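Local atomic coordinates of exotoxin 3 (Staphylococcus aureus, PDB entry 2Z8L), a protein that binds the sialylated glycan sialyl Lewis X and belongs to the staphylococcal superantigen-like toxins, built from an OB-fold and a beta-grasp domain. Residues L48-H53 / T57-F62; I79-E84 / G90-Y95. All coordinates share one frame; numbering follows the deposited sequence. Where two conformers were deposited one is given.

Contact 1 (L48-H53 / T57-F62); sequences LIFDKH and TRIQIF. Unlike the reference sequence in segment 48-53: H53 (reference Asn).
F50 and T57 face each other as a hydrogen-bonded pair of antiparallel strands, and their side chains lie side by side, pointing the same way. T57 sets its CB over one face of the phenyl ring, 27° off the ring normal, in a CH-pi contact shifted toward the rim. Its nearest ring atom is F50 CZ, 3.3 Å from T57 CB. T57 CG2 reaches the same corner of the ring, 3.5 Å from F50 CZ. The ring comes so close because F50 CG sits between its own backbone N and carbonyl carbon (chi1 61°), which turns the phenyl group across toward the neighbouring strand and under T57. I59 meets this ring at its edge instead, with I59 CG1 in the ring plane and 3.8 Å from F50 CE1.

The two segments belong to the beta hairpin of strands 45-52 and 55-61 in the OB-fold domain. F50 and T57 exchange two backbone bonds, F50 N to T57 O and T57 N to F50 O, and L48 and I59 repeat the pattern at 2.8 Å for both L48 N to I59 O and I59 N to L48 O. Between these pairs, I49 and R58 form a non-hydrogen-bonded pair with side chains on the other face; between the backbones, the I49 CA-H points toward T57 O. Further along, L48 CG and I61 CD1 touch more loosely, at 4.2 Å.

I79 of strand 77-81 packs on both F50 and I59, while L77 lies against L48, so the face with the phenyl ring turns into the barrel interior. On the reverse face R58 carries its guanidinium group away from segment 48-53 to a cation-pi contact with Y47, earlier on strand 45-52, and I49 rests on Y38 and Y40 of strand 35-42.

Contact 2 (I79-E84 / G90-Y95); sequences IFVVKE and GTVFSY. Unlike the reference sequence in segment 90-95: F93 (reference Tyr).
F80 is tied to S94 through a water: its carbonyl O accepts a bond from the water at 2.7 Å, and S94 OG donates to that same water. Next, V81 brings CG1 to 3.9 Å from S94 CB and, more loosely, toward CG1 of V92. V82 contributes mainly its backbone. S94 OG, placed anti to the backbone N of S94, points between the two segments and stands 3.0 Å from V82 O and 3.1 Å from V82 N. A second water bridges the segments here, donating to V82 O and to E84 OE2 while accepting from Y95 N.

The pairing of strands 77-81 and 92-100 belongs to the strongly curved sheet of the OB-fold domain. Here the short axes of 79-81 and 92-95 stand at 111° and come no closer than 7.4 Å, and waters and a serine hydroxyl occupy the space between the backbones.

K83 crosses V92 at about a right angle; the aliphatic part of the lysine lies on the valine, with K83 CG 3.8 Å from V92 CG1. The chain bends at its far end, taking NZ past V92 CG2 to a salt bridge with E86.

At E84 direct backbone pairing returns: E84 N donates to F93 O at 2.8 Å, an almost straight bond (170°). The E84 side chain crosses over one face of the Y95 ring, with CG 3.9 Å from the ring centroid in a CH-pi contact. Its bend at chi2 carries the carboxylate out past the CD2-CE2 rim of the Y95 ring, its plane nearly parallel to the ring (16° apart). E84 OE2 is gripped by the bridging water and by the hydroxyl of Y24, which together probably fix the rotation of the carboxylate.

Overall arrangement
Following the chain from the N terminus, contact 1 closes first, joining 48-53 to 57-62 across a tight hairpin turn. The chain then runs through helix 65-68 and strand 73-75 to strand 77-81, where contact 2 opens; it closes the loop between 79-84 and 90-95. The two contacts therefore follow in series, neither nested nor crossed, with centres about 8 Å apart. They meet in space because strand 92-100 lies parallel to strand 55-61: probable backbone hydrogen bonds join R58 N to V92 O and Q60 N to S94 O, and R58 NE packs on the F93 ring. Together they link the hairpin to the later strands of the OB-fold domain.

Contact 1 (L48-H53 / T57-F62)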
loop_
_atom_site.group_PDB
_atom_site.type_symbol
_atom_site.label_atom_id
_atom_site.label_comp_id
_atom_site.label_asym_id
_atom_site.label_seq_id
_atom_site.Cartn_x
_atom_site.Cartn_y
_atom_site.Cartn_z
ATOM N N LEU A 48 7.927 -14.863 0.721
ATOM C CA LEU A 48 8.850 -14.561 1.804
ATOM C C LEU A 48 8.143 -14.969 3.072
ATOM O O LEU A 48 6.966 -14.631 3.275
ATOM C CB LEU A 48 9.183 -13.075 1.893
ATOM C CG LEU A 48 10.358 -12.445 1.176
ATOM C CD1 LEU A 48 10.479 -11.005 1.595
ATOM C CD2 LEU A 48 11.658 -13.167 1.422
ATOM N N ILE A 49 8.810 -15.713 3.930
ATOM C CA ILE A 49 8.181 -16.112 5.152
ATOM C C ILE A 49 8.996 -15.515 6.314
ATOM O O ILE A 49 10.219 -15.424 6.264
ATOM C CB ILE A 49 8.023 -17.660 5.234
ATOM C CG1 ILE A 49 7.258 -18.066 6.482
ATOM C CG2 ILE A 49 9.358 -18.356 5.097
ATOM C CD1 ILE A 49 6.740 -19.490 6.435
ATOM N N PHE A 50 8.291 -15.158 7.378
ATOM C CA PHE A 50 9.013 -14.755 8.569
ATOM C C PHE A 50 8.262 -15.199 9.797
ATOM O O PHE A 50 7.170 -15.724 9.719
ATOM C CB PHE A 50 9.298 -13.251 8.567
ATOM C CG PHE A 50 8.062 -12.392 8.546
ATOM C CD1 PHE A 50 7.432 -12.081 7.355
ATOM C CD2 PHE A 50 7.541 -11.895 9.731
ATOM C CE1 PHE A 50 6.311 -11.286 7.349
ATOM C CE2 PHE A 50 6.405 -11.077 9.713
ATOM C CZ PHE A 50 5.804 -10.789 8.514
ATOM N N ASP A 51 8.911 -15.084 10.939
ATOM C CA ASP A 51 8.271 -15.561 12.161
ATOM C C ASP A 51 8.466 -14.572 13.289
ATOM O O ASP A 51 9.476 -13.891 13.352
ATOM C CB ASP A 51 8.776 -16.941 12.542
ATOM C CG ASP A 51 10.239 -16.951 12.951
ATOM O OD1 ASP A 51 11.088 -16.820 12.051
ATOM O OD2 ASP A 51 10.538 -17.102 14.157
ATOM N N LYS A 52 7.496 -14.535 14.189
ATOM C CA LYS A 52 7.551 -13.668 15.354
ATOM C C LYS A 52 6.626 -14.288 16.378
ATOM O O LYS A 52 5.546 -14.738 16.028
ATOM C CB LYS A 52 7.081 -12.269 14.967
ATOM C CG LYS A 52 7.230 -11.206 16.073
ATOM C CD LYS A 52 8.597 -10.532 16.023
ATOM C CE LYS A 52 8.845 -9.653 17.254
ATOM N NZ LYS A 52 10.312 -9.582 17.554
ATOM N N HIS A 53 7.057 -14.309 17.633
ATOM C CA HIS A 53 6.337 -14.980 18.701
ATOM C C HIS A 53 5.927 -16.419 18.328
ATOM O O HIS A 53 4.822 -16.855 18.666
ATOM C CB HIS A 53 5.092 -14.194 19.165
ATOM C CG HIS A 53 5.133 -12.715 18.892
ATOM N ND1 HIS A 53 5.766 -11.817 19.730
ATOM C CD2 HIS A 53 4.554 -11.975 17.917
ATOM C CE1 HIS A 53 5.605 -10.593 19.258
ATOM N NE2 HIS A 53 4.874 -10.660 18.157
ATOM N N THR A 57 4.265 -15.614 9.237
ATOM C CA THR A 57 3.511 -14.790 8.297
ATOM C C THR A 57 4.114 -15.070 6.952
ATOM O O THR A 57 5.334 -15.044 6.828
ATOM C CB THR A 57 3.659 -13.287 8.582
ATOM O OG1 THR A 57 3.267 -13.027 9.939
ATOM C CG2 THR A 57 2.853 -12.435 7.543
ATOM N N ARG A 58 3.291 -15.342 5.955
ATOM C CA ARG A 58 3.781 -15.677 4.620
ATOM C C ARG A 58 3.297 -14.583 3.725
ATOM O O ARG A 58 2.111 -14.290 3.716
ATOM C CB ARG A 58 3.233 -17.017 4.107
ATOM C CG ARG A 58 3.934 -17.475 2.852
ATOM C CD ARG A 58 3.337 -18.763 2.341
ATOM N NE ARG A 58 2.058 -18.527 1.697
ATOM C CZ ARG A 58 1.303 -19.462 1.123
ATOM N NH1 ARG A 58 1.685 -20.732 1.104
ATOM N NH2 ARG A 58 0.160 -19.105 0.564
ATOM N N ILE A 59 4.241 -13.972 3.029
ATOM C CA ILE A 59 3.971 -12.871 2.095
ATOM C C ILE A 59 4.217 -13.343 0.679
ATOM O O ILE A 59 5.290 -13.844 0.364
ATOM C CB ILE A 59 4.904 -11.698 2.389
ATOM C CG1 ILE A 59 4.833 -11.265 3.858
ATOM C CG2 ILE A 59 4.580 -10.560 1.438
ATOM C CD1 ILE A 59 3.536 -10.804 4.301
ATOM N N GLN A 60 3.235 -13.204 -0.202
ATOM C CA GLN A 60 3.451 -13.531 -1.596
ATOM C C GLN A 60 4.095 -12.356 -2.293
ATOM O O GLN A 60 3.653 -11.190 -2.089
ATOM C CB GLN A 60 2.155 -13.891 -2.287
ATOM C CG GLN A 60 2.437 -14.470 -3.670
ATOM C CD GLN A 60 1.228 -15.020 -4.359
ATOM O OE1 GLN A 60 0.144 -15.089 -3.779
ATOM N NE2 GLN A 60 1.391 -15.378 -5.620
ATOM N N ILE A 61 5.122 -12.633 -3.089
ATOM C CA ILE A 61 5.918 -11.616 -3.793
ATOM C C ILE A 61 5.579 -11.635 -5.275
ATOM O O ILE A 61 5.407 -12.720 -5.872
ATOM C CB ILE A 61 7.424 -11.930 -3.652
ATOM C CG1 ILE A 61 7.797 -12.119 -2.185
ATOM C CG2 ILE A 61 8.244 -10.855 -4.297
ATOM C CD1 ILE A 61 7.410 -10.950 -1.362
ATOM N N PHE A 62 5.497 -10.452 -5.895
ATOM C CA PHE A 62 5.056 -10.321 -7.260
ATOM C C PHE A 62 6.018 -9.460 -8.065
ATOM O O PHE A 62 6.840 -8.701 -7.514
ATOM C CB PHE A 62 3.692 -9.634 -7.305
ATOM C CG PHE A 62 2.593 -10.371 -6.601
ATOM C CD1 PHE A 62 2.290 -10.125 -5.286
ATOM C CD2 PHE A 62 1.897 -11.364 -7.272
ATOM C CE1 PHE A 62 1.270 -10.825 -4.648
ATOM C CE2 PHE A 62 0.854 -12.050 -6.644
ATOM C CZ PHE A 62 0.536 -11.758 -5.366
#

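Contact 2 (I79-E84 / G90-Y95)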
loop_
_atom_site.group_PDB
_atom_site.type_symbol
_atom_site.label_atom_id
_atom_site.label_comp_id
_atom_site.label_asym_id
_atom_site.label_seq_id
_atom_site.Cartn_x
_atom_site.Cartn_y
_atom_site.Cartn_z
ATOM N N ILE A 79 7.560 -4.522 6.248
ATOM C CA ILE A 79 6.425 -5.146 5.549
ATOM C C ILE A 79 5.099 -4.527 5.946
ATOM O O ILE A 79 4.767 -4.449 7.130
ATOM C CB ILE A 79 6.366 -6.672 5.805
ATOM C CG1 ILE A 79 7.782 -7.245 5.638
ATOM C CG2 ILE A 79 5.297 -7.292 4.876
ATOM C CD1 ILE A 79 7.883 -8.681 5.782
ATOM N N PHE A 80 4.306 -4.128 4.953
ATOM C CA PHE A 80 2.951 -3.669 5.185
ATOM C C PHE A 80 2.021 -4.822 4.961
ATOM O O PHE A 80 1.855 -5.263 3.829
ATOM C CB PHE A 80 2.607 -2.498 4.231
ATOM C CG PHE A 80 1.300 -1.897 4.501
ATOM C CD1 PHE A 80 1.072 -1.177 5.682
ATOM C CD2 PHE A 80 0.235 -2.111 3.645
ATOM C CE1 PHE A 80 -0.207 -0.668 5.938
ATOM C CE2 PHE A 80 -1.032 -1.598 3.913
ATOM C CZ PHE A 80 -1.231 -0.867 5.031
ATOM N N VAL A 81 1.421 -5.293 6.053
ATOM C CA VAL A 81 0.618 -6.490 6.087
ATOM C C VAL A 81 -0.890 -6.148 6.167
ATOM O O VAL A 81 -1.315 -5.344 7.019
ATOM C CB VAL A 81 1.031 -7.403 7.321
ATOM C CG1 VAL A 81 0.097 -8.629 7.386
ATOM C CG2 VAL A 81 2.493 -7.782 7.263
ATOM N N VAL A 82 -1.667 -6.749 5.258
ATOM C CA VAL A 82 -3.124 -6.751 5.291
ATOM C C VAL A 82 -3.538 -8.210 5.188
ATOM O O VAL A 82 -3.222 -8.878 4.235
ATOM C CB VAL A 82 -3.740 -5.891 4.141
ATOM C CG1 VAL A 82 -5.267 -5.982 4.195
ATOM C CG2 VAL A 82 -3.248 -4.475 4.244
ATOM N N LYS A 83 -4.182 -8.727 6.219
ATOM C CA LYS A 83 -4.511 -10.134 6.252
ATOM C C LYS A 83 -5.439 -10.482 5.107
ATOM O O LYS A 83 -6.487 -9.843 4.953
ATOM C CB LYS A 83 -5.161 -10.453 7.591
ATOM C CG LYS A 83 -5.211 -11.872 7.908
ATOM C CD LYS A 83 -5.726 -12.083 9.335
ATOM C CE LYS A 83 -4.827 -11.360 10.363
ATOM N NZ LYS A 83 -4.782 -12.083 11.682
ATOM N N GLU A 84 -5.055 -11.435 4.257
ATOM C CA GLU A 84 -5.928 -11.904 3.180
ATOM C C GLU A 84 -6.562 -13.217 3.602
ATOM O O GLU A 84 -7.711 -13.520 3.267
ATOM C CB GLU A 84 -5.183 -12.088 1.856
ATOM C CG GLU A 84 -4.491 -10.834 1.307
ATOM C CD GLU A 84 -5.453 -9.750 0.758
ATOM O OE1 GLU A 84 -6.647 -10.046 0.462
ATOM O OE2 GLU A 84 -4.985 -8.587 0.603
ATOM N N GLY A 90 -2.561 -20.355 12.649
ATOM C CA GLY A 90 -2.515 -18.934 12.876
ATOM C C GLY A 90 -1.514 -18.272 11.958
ATOM O O GLY A 90 -1.095 -17.149 12.227
ATOM N N THR A 91 -1.120 -18.959 10.885
ATOM C CA THR A 91 -0.237 -18.334 9.866
ATOM C C THR A 91 -1.033 -17.350 9.047
ATOM O O THR A 91 -2.009 -17.734 8.419
ATOM C CB THR A 91 0.346 -19.381 8.907
ATOM O OG1 THR A 91 1.108 -20.337 9.663
ATOM C CG2 THR A 91 1.212 -18.738 7.843
ATOM N N VAL A 92 -0.580 -16.096 9.015
ATOM C CA VAL A 92 -1.272 -15.040 8.293
ATOM C C VAL A 92 -0.686 -14.913 6.885
ATOM O O VAL A 92 0.539 -14.997 6.734
ATOM C CB VAL A 92 -1.102 -13.724 9.026
ATOM C CG1 VAL A 92 -1.495 -12.570 8.134
ATOM C CG2 VAL A 92 -1.950 -13.737 10.294
ATOM N N PHE A 93 -1.541 -14.737 5.879
ATOM C CA PHE A 93 -1.113 -14.581 4.481
ATOM C C PHE A 93 -1.437 -13.183 4.020
ATOM O O PHE A 93 -2.521 -12.700 4.260
ATOM C CB PHE A 93 -1.814 -15.577 3.569
ATOM C CG PHE A 93 -1.600 -16.992 4.010
ATOM C CD1 PHE A 93 -0.490 -17.698 3.585
ATOM C CD2 PHE A 93 -2.424 -17.565 4.957
ATOM C CE1 PHE A 93 -0.241 -18.983 4.032
ATOM C CE2 PHE A 93 -2.184 -18.834 5.408
ATOM C CZ PHE A 93 -1.082 -19.552 4.945
ATOM N N SER A 94 -0.486 -12.575 3.334
ATOM C CA SER A 94 -0.660 -11.242 2.804
ATOM C C SER A 94 0.121 -11.126 1.501
ATOM O O SER A 94 1.032 -11.929 1.236
ATOM C CB SER A 94 -0.164 -10.208 3.855
ATOM O OG SER A 94 -0.284 -8.850 3.436
ATOM N N TYR A 95 -0.280 -10.170 0.665
ATOM C CA TYR A 95 0.292 -9.950 -0.668
ATOM C C TYR A 95 1.194 -8.742 -0.708
ATOM O O TYR A 95 0.762 -7.631 -0.415
ATOM C CB TYR A 95 -0.815 -9.672 -1.701
ATOM C CG TYR A 95 -1.836 -10.714 -1.885
ATOM C CD1 TYR A 95 -1.502 -12.052 -1.895
ATOM C CD2 TYR A 95 -3.157 -10.355 -2.164
ATOM C CE1 TYR A 95 -2.458 -13.026 -2.099
ATOM C CE2 TYR A 95 -4.102 -11.316 -2.364
ATOM C CZ TYR A 95 -3.743 -12.655 -2.340
ATOM O OH TYR A 95 -4.686 -13.656 -2.541
HETATM O O HOH W 1 2.120 -7.820 3.044
HETATM O O HOH W 2 -2.576 -8.406 1.520
#